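Local coordinates for FERM, ARHGEF and pleckstrin domain-containing protein 2 (Mus musculus, PDB 6D2K) that activates the small GTPase RAC1 as a guanine nucleotide exchange factor in semaphorin and integrin signalling, its FERM domain being the part described here, at residues P90-L95 / I186-E191; L106-D111 / E115-T120; L210-M215 / W274-E279. One frame throughout, in Å; residues are numbered along the deposited sequence.

Contact 1. Residues P90-L95 / I186-E191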
# COMPACT_ATOMS: atom_id res chain seq x y z
N PRO A 90 0.53 3.90 12.29
CA PRO A 90 1.05 5.26 12.46
C PRO A 90 2.55 5.31 12.79
O PRO A 90 3.20 6.30 12.42
CB PRO A 90 0.22 5.82 13.62
CG PRO A 90 -0.33 4.63 14.31
CD PRO A 90 -0.49 3.56 13.29
N ASP A 91 3.10 4.29 13.44
CA ASP A 91 4.51 4.31 13.86
C ASP A 91 5.20 3.03 13.41
O ASP A 91 5.44 2.13 14.22
CB ASP A 91 4.61 4.47 15.38
CG ASP A 91 5.97 5.00 15.85
OD1 ASP A 91 6.93 5.00 15.04
OD2 ASP A 91 6.08 5.42 17.02
N PRO A 92 5.53 2.93 12.12
CA PRO A 92 6.12 1.67 11.63
C PRO A 92 7.53 1.43 12.18
O PRO A 92 8.02 0.30 12.14
CB PRO A 92 6.15 1.86 10.11
CG PRO A 92 6.08 3.33 9.89
CD PRO A 92 5.28 3.90 11.04
N GLY A 93 8.18 2.48 12.69
CA GLY A 93 9.47 2.31 13.34
C GLY A 93 9.34 1.39 14.55
O GLY A 93 10.32 0.76 14.98
N GLN A 94 8.12 1.31 15.09
CA GLN A 94 7.87 0.44 16.24
C GLN A 94 7.46 -1.01 15.88
O GLN A 94 7.15 -1.80 16.77
CB GLN A 94 6.87 1.09 17.20
CG GLN A 94 7.37 2.42 17.75
CD GLN A 94 8.74 2.31 18.41
OE1 GLN A 94 8.94 1.52 19.32
NE2 GLN A 94 9.69 3.10 17.92
N LEU A 95 7.49 -1.36 14.60
CA LEU A 95 7.37 -2.76 14.22
C LEU A 95 8.47 -3.57 14.92
O LEU A 95 9.58 -3.09 15.14
CB LEU A 95 7.46 -2.92 12.71
CG LEU A 95 6.30 -2.39 11.87
CD1 LEU A 95 6.76 -2.20 10.43
CD2 LEU A 95 5.11 -3.34 11.93
N ILE A 186 10.50 9.80 8.28
CA ILE A 186 10.13 10.85 7.34
C ILE A 186 8.75 10.56 6.75
O ILE A 186 7.86 11.41 6.77
CB ILE A 186 11.16 10.96 6.20
CG1 ILE A 186 12.48 11.52 6.73
CG2 ILE A 186 10.62 11.85 5.09
CD1 ILE A 186 13.67 11.32 5.77
N ALA A 187 8.58 9.35 6.23
CA ALA A 187 7.34 9.00 5.53
C ALA A 187 6.09 9.05 6.39
O ALA A 187 5.04 9.45 5.92
CB ALA A 187 7.47 7.63 4.91
N ARG A 188 6.20 8.62 7.65
CA ARG A 188 5.00 8.44 8.47
C ARG A 188 4.32 9.75 8.79
O ARG A 188 3.16 9.76 9.22
CB ARG A 188 5.32 7.68 9.75
CG ARG A 188 5.98 8.52 10.82
CD ARG A 188 6.40 7.66 11.98
NE ARG A 188 6.92 8.46 13.07
CZ ARG A 188 6.18 8.92 14.07
NH1 ARG A 188 6.73 9.65 15.02
NH2 ARG A 188 4.88 8.64 14.11
N LYS A 189 5.03 10.87 8.60
CA LYS A 189 4.42 12.19 8.85
C LYS A 189 3.80 12.81 7.60
O LYS A 189 3.18 13.88 7.67
CB LYS A 189 5.44 13.16 9.45
CG LYS A 189 5.95 12.78 10.83
CD LYS A 189 4.83 12.85 11.85
CE LYS A 189 5.34 12.64 13.25
NZ LYS A 189 4.24 12.67 14.25
N LEU A 190 3.96 12.14 6.45
CA LEU A 190 3.42 12.65 5.20
C LEU A 190 1.93 12.38 5.13
O LEU A 190 1.47 11.31 5.51
CB LEU A 190 4.09 11.99 4.00
CG LEU A 190 5.60 12.22 3.97
CD1 LEU A 190 6.19 11.45 2.80
CD2 LEU A 190 5.89 13.71 3.87
N GLU A 191 1.19 13.36 4.63
CA GLU A 191 -0.26 13.23 4.51
C GLU A 191 -0.62 12.04 3.63
O GLU A 191 -1.66 11.41 3.83
CB GLU A 191 -0.84 14.52 3.93
CG GLU A 191 -2.36 14.55 3.88
CD GLU A 191 -2.88 15.93 3.50
OE1 GLU A 191 -3.49 16.59 4.36
OE2 GLU A 191 -2.65 16.35 2.34
O HOH W 1 1.84 8.46 11.25

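Contact 2. Residues L106-D111 / E115-T120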
# COMPACT_ATOMS: atom_id res chain seq x y z
N LEU A 106 10.96 -0.56 1.68
CA LEU A 106 10.85 -0.94 0.27
C LEU A 106 9.47 -0.58 -0.28
O LEU A 106 9.33 -0.18 -1.43
CB LEU A 106 11.10 -2.45 0.07
CG LEU A 106 12.55 -2.92 0.28
CD1 LEU A 106 12.67 -4.42 -0.04
CD2 LEU A 106 13.48 -2.11 -0.60
N GLN A 107 8.44 -0.72 0.55
CA GLN A 107 7.09 -0.38 0.12
C GLN A 107 6.99 1.12 -0.13
O GLN A 107 6.41 1.57 -1.13
CB GLN A 107 6.07 -0.80 1.18
CG GLN A 107 4.64 -0.29 0.94
CD GLN A 107 3.97 -0.96 -0.23
OE1 GLN A 107 3.52 -0.30 -1.17
NE2 GLN A 107 3.88 -2.26 -0.18
N LEU A 108 7.56 1.90 0.78
CA LEU A 108 7.53 3.35 0.63
C LEU A 108 8.34 3.80 -0.58
O LEU A 108 7.94 4.74 -1.27
CB LEU A 108 8.01 4.03 1.92
CG LEU A 108 7.02 3.79 3.06
CD1 LEU A 108 7.73 4.11 4.37
CD2 LEU A 108 5.72 4.61 2.90
N LYS A 109 9.46 3.11 -0.83
CA LYS A 109 10.23 3.33 -2.04
C LYS A 109 9.35 3.11 -3.27
O LYS A 109 9.36 3.94 -4.18
CB LYS A 109 11.47 2.41 -2.07
CG LYS A 109 12.24 2.44 -3.38
CD LYS A 109 13.43 1.50 -3.34
CE LYS A 109 14.03 1.36 -4.74
NZ LYS A 109 15.12 0.35 -4.80
N ARG A 110 8.59 2.02 -3.28
CA ARG A 110 7.70 1.75 -4.41
C ARG A 110 6.62 2.83 -4.54
O ARG A 110 6.32 3.28 -5.66
CB ARG A 110 7.05 0.37 -4.29
CG ARG A 110 5.93 0.14 -5.31
CD ARG A 110 4.95 -0.95 -4.87
NE ARG A 110 5.56 -2.25 -4.97
CZ ARG A 110 5.10 -3.36 -4.39
NH1 ARG A 110 4.01 -3.34 -3.64
NH2 ARG A 110 5.77 -4.49 -4.56
N ASP A 111 6.04 3.25 -3.42
CA ASP A 111 4.98 4.25 -3.46
C ASP A 111 5.50 5.59 -3.96
O ASP A 111 4.78 6.34 -4.61
CB ASP A 111 4.31 4.41 -2.08
CG ASP A 111 3.48 3.20 -1.69
OD1 ASP A 111 3.14 3.08 -0.49
OD2 ASP A 111 3.17 2.37 -2.57
N GLU A 115 4.42 7.28 -7.67
CA GLU A 115 3.77 8.57 -7.50
C GLU A 115 2.50 8.51 -6.65
O GLU A 115 1.57 9.30 -6.83
CB GLU A 115 3.51 9.21 -8.87
CG GLU A 115 4.78 9.32 -9.72
CD GLU A 115 4.54 9.97 -11.06
OE1 GLU A 115 4.65 11.21 -11.14
OE2 GLU A 115 4.24 9.24 -12.03
N ARG A 116 2.48 7.56 -5.72
CA ARG A 116 1.42 7.48 -4.72
C ARG A 116 1.78 8.30 -3.49
O ARG A 116 0.94 9.01 -2.93
CB ARG A 116 1.22 6.03 -4.29
CG ARG A 116 0.74 5.13 -5.42
CD ARG A 116 0.48 3.71 -4.95
NE ARG A 116 0.77 2.75 -6.01
CZ ARG A 116 -0.02 2.52 -7.05
NH1 ARG A 116 -1.17 3.17 -7.16
NH2 ARG A 116 0.34 1.64 -7.98
N LEU A 117 3.03 8.18 -3.06
CA LEU A 117 3.53 8.93 -1.93
C LEU A 117 4.08 10.23 -2.46
O LEU A 117 5.15 10.26 -3.07
CB LEU A 117 4.67 8.15 -1.26
CG LEU A 117 5.18 8.71 0.07
CD1 LEU A 117 4.06 8.73 1.06
CD2 LEU A 117 6.35 7.89 0.61
N THR A 118 3.34 11.32 -2.26
CA THR A 118 3.83 12.61 -2.73
C THR A 118 4.30 13.46 -1.56
O THR A 118 3.91 13.24 -0.41
CB THR A 118 2.82 13.32 -3.66
OG1 THR A 118 1.51 13.25 -3.09
CG2 THR A 118 2.79 12.64 -5.03
N CYS A 119 5.18 14.41 -1.85
CA CYS A 119 5.78 15.24 -0.82
C CYS A 119 6.59 16.31 -1.52
O CYS A 119 6.69 16.30 -2.75
CB CYS A 119 6.68 14.41 0.10
SG CYS A 119 7.92 13.40 -0.73
N THR A 120 7.17 17.23 -0.76
CA THR A 120 7.95 18.30 -1.35
C THR A 120 9.19 17.74 -2.03
O THR A 120 9.61 16.62 -1.75
CB THR A 120 8.36 19.36 -0.31
OG1 THR A 120 9.13 18.74 0.74
CG2 THR A 120 7.14 20.03 0.30

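Contact 3. Residues L210-M215 / W274-E279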
# COMPACT_ATOMS: atom_id res chain seq x y z
N LEU A 210 -11.79 8.99 -2.09
CA LEU A 210 -11.94 8.30 -0.82
C LEU A 210 -10.67 7.53 -0.47
O LEU A 210 -9.96 7.01 -1.35
CB LEU A 210 -13.12 7.32 -0.85
CG LEU A 210 -14.50 7.97 -0.93
CD1 LEU A 210 -15.56 6.90 -1.10
CD2 LEU A 210 -14.79 8.79 0.31
N ALA A 211 -10.38 7.47 0.82
CA ALA A 211 -9.25 6.66 1.29
C ALA A 211 -9.55 6.16 2.69
O ALA A 211 -10.53 6.56 3.31
CB ALA A 211 -7.94 7.46 1.26
N VAL A 212 -8.70 5.27 3.18
CA VAL A 212 -8.87 4.78 4.54
C VAL A 212 -7.51 4.66 5.22
O VAL A 212 -6.49 4.38 4.57
CB VAL A 212 -9.66 3.44 4.58
CG1 VAL A 212 -8.87 2.33 3.94
CG2 VAL A 212 -10.05 3.09 6.02
N SER A 213 -7.47 4.91 6.52
CA SER A 213 -6.21 4.89 7.27
C SER A 213 -6.47 4.34 8.67
O SER A 213 -7.62 4.03 9.02
CB SER A 213 -5.63 6.29 7.39
OG SER A 213 -6.35 7.05 8.36
N HIS A 214 -5.41 4.22 9.46
CA HIS A 214 -5.55 3.76 10.83
C HIS A 214 -6.48 4.69 11.64
O HIS A 214 -7.02 4.30 12.68
CB HIS A 214 -4.16 3.67 11.49
CG HIS A 214 -3.51 5.00 11.72
ND1 HIS A 214 -2.71 5.60 10.78
CD2 HIS A 214 -3.56 5.84 12.78
CE1 HIS A 214 -2.29 6.77 11.24
NE2 HIS A 214 -2.80 6.94 12.45
N MET A 215 -6.67 5.90 11.14
CA MET A 215 -7.51 6.87 11.86
C MET A 215 -9.00 6.78 11.52
O MET A 215 -9.85 7.10 12.34
CB MET A 215 -7.06 8.29 11.58
CG MET A 215 -7.16 9.18 12.79
SD MET A 215 -5.56 9.13 13.62
CE MET A 215 -4.57 9.90 12.35
N TRP A 274 -15.32 -0.79 0.34
CA TRP A 274 -15.97 -1.22 1.56
C TRP A 274 -15.14 -2.29 2.28
O TRP A 274 -14.94 -2.22 3.49
CB TRP A 274 -17.38 -1.76 1.24
CG TRP A 274 -18.08 -2.35 2.41
CD1 TRP A 274 -18.77 -1.68 3.40
CD2 TRP A 274 -18.19 -3.74 2.72
NE1 TRP A 274 -19.28 -2.58 4.31
CE2 TRP A 274 -18.94 -3.85 3.91
CE3 TRP A 274 -17.74 -4.91 2.10
CZ2 TRP A 274 -19.23 -5.07 4.50
CZ3 TRP A 274 -18.02 -6.12 2.70
CH2 TRP A 274 -18.78 -6.19 3.88
N LYS A 275 -14.67 -3.27 1.52
CA LYS A 275 -13.91 -4.38 2.12
C LYS A 275 -12.65 -3.87 2.83
O LYS A 275 -12.38 -4.27 3.96
CB LYS A 275 -13.50 -5.41 1.07
CG LYS A 275 -14.63 -6.31 0.52
CD LYS A 275 -14.07 -7.38 -0.42
CE LYS A 275 -15.16 -8.37 -0.84
NZ LYS A 275 -14.64 -9.39 -1.80
N ILE A 276 -11.89 -2.99 2.18
CA ILE A 276 -10.64 -2.53 2.80
C ILE A 276 -10.94 -1.65 4.01
O ILE A 276 -10.18 -1.67 4.99
CB ILE A 276 -9.69 -1.83 1.79
CG1 ILE A 276 -8.30 -1.61 2.43
CG2 ILE A 276 -10.24 -0.50 1.35
CD1 ILE A 276 -7.58 -2.89 2.81
N CYS A 277 -12.05 -0.92 3.98
CA CYS A 277 -12.42 -0.12 5.16
C CYS A 277 -12.78 -1.02 6.34
O CYS A 277 -12.33 -0.78 7.46
CB CYS A 277 -13.59 0.81 4.87
SG CYS A 277 -13.21 2.21 3.83
N VAL A 278 -13.60 -2.03 6.10
CA VAL A 278 -13.96 -2.94 7.17
C VAL A 278 -12.71 -3.63 7.72
O VAL A 278 -12.54 -3.76 8.93
CB VAL A 278 -14.98 -3.98 6.69
CG1 VAL A 278 -15.15 -5.06 7.76
CG2 VAL A 278 -16.31 -3.29 6.39
N GLU A 279 -11.81 -4.05 6.83
CA GLU A 279 -10.58 -4.68 7.29
C GLU A 279 -9.69 -3.74 8.12
O GLU A 279 -9.12 -4.18 9.12
CB GLU A 279 -9.82 -5.30 6.11
CG GLU A 279 -10.57 -6.50 5.53
CD GLU A 279 -9.86 -7.13 4.36
OE1 GLU A 279 -8.93 -6.50 3.81
OE2 GLU A 279 -10.24 -8.25 3.98

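Contact 1. Residues P90-L95 / I186-E191
A single arginine, R188, reaches from beside helix 176-187 to P90, D91 and P92, in the loop between strand 79-85 and helix 98-113, in a small, mostly polar contact. Its CG lies between the backbone N and the carbonyl carbon (chi1 77°), and the chain runs extended to NE. Its methylene part passes the P92 ring, where R188 CB is 4.0 Å from P92 CD. R188 NH2 gives P90 O a weak hydrogen bond of 3.3 Å, while a water donates to that same oxygen and to R188 O. The D91 carboxylate is stacked over one guanidinium face, the planes 14° apart; D91 OD1 is 4.0 Å from R188 NE, a long salt bridge of charges alone. K189 CE lies over the opposite face. The strongest polar partner is E185, which forms a salt bridge with NE, so arginine, with several N-H donors, suits a place offering a carbonyl and two carboxylates. With an alanine here, E185 and D91 would probably lose their positive mate and P92 part of its apolar cover. A type I turn from A187 to L190 leads the chain on, and the contact ties the entry of the helical central FERM lobe to its exit.

Contact 2. Residues L106-D111 / E115-T120
D111 and the R116-L117 pair meet where helix 98-113 ends, joined by backbone bonds with side chains packed around them. D111 O accepts from R116 N at 2.8 Å, nearly along the C=O axis, and from L117 N at 3.0 Å, which comes from above the carbonyl plane in a straight bond (176°). Two donors thus satisfy one buried oxygen.

The side chains follow from this fold-back. D111 has CG anti to its carbonyl carbon; D111 CB lies against L117 CB at 3.8 Å, while one carboxylate oxygen, D111 OD2, comes alongside R116 CD at 3.8 Å. That oxygen is at the edge of the guanidinium and near its plane, but carboxylate and guanidinium planes are nearly perpendicular and the charges are too far from each other for a salt bridge. Each finds its stronger mate elsewhere: D111 OD1 pairs with R196. The R116 chain is bent at chi3, and its NH2 pairs with E114.

L117 swings the other way. With CG anti to its N (chi1 -172°), it brings L117 CD2 against the helix, 4.0 Å from L108 CD2 and also beside L108 O. L108 in turn touches L184 and A187 of helix 176-187, so a branched aliphatic residue is apt at both positions: each offers methyls to a buried apolar patch and asks for no polar partner. E115, by contrast, is exposed, its side chain leaving the helix, which suits a charged residue. Its positive phi (64°) turns the chain back on the last helical turn, giving the Schellman motif that ends this helix of the central FERM lobe, ahead of the loop that leads to helix 121-136.

Contact 3. Residues L210-M215 / W274-E279
No flat group takes part where V212 of strand 207-213 meets I276 and C277 of helix 267-284; the indole of this helix segment, W274, is turned to another side. Over one face of the W274 ring sits V278 CG2, 3.6 Å above the plane and offset toward the rim, one helical turn further on. At the indole edge NE1 is hydrogen-bonded to L237 O. The ring of F239 also meets the indole, their planes at about 45°.

The contact itself is apolar and rests on V212, whose side chain heads for the helix. Its CB and CG2 both touch the C277 sulfur, with V212 CB 3.8 Å from C277 SG. The other branch, CG1, lies between the backbone N and the carbonyl carbon (chi1 66°), which carries it to I276, where V212 CG1 is 4.1 Å from I276 CG2. One beta-branched residue therefore meets two successive helix residues, each by a different branch. Such packing of a C-terminal helix on a beta-sheet belongs to the PH-like fold of the third FERM lobe.

A small residue suits C277, since the helix backbone comes close here: V212 CG2 is 4.1 Å from C277 CA. The C277 side chain also touches V217 of the next strand, while V212 also touches W231 and Y280. Beyond V212, S213 OG accepts a 3.0 Å bond from M215 N, an ST turn. The helix also has polar partners elsewhere: K275 forms a salt bridge with E64, and E279 one with K86.

Contacts 1 and 2 belong to the same helical central lobe and touch directly, their centres 12 Å apart. A187 CB packs on L108 CD1 at 3.6 Å, and L190 CD1 meets L117 CD1 at 3.9 Å, so A187 and the turn it begins rest against helix 98-113 and the loop that follows it. Contact 3 lies in the PH-like lobe, its centre about 18 Å from that of contact 1, yet the two meet where P90 CB is 3.4 Å from H214 NE2. The 90-95 loop is thus a point of touch between the lobes. Contacts 2 and 3 stay apart, with nearest atoms about 10 Å from each other.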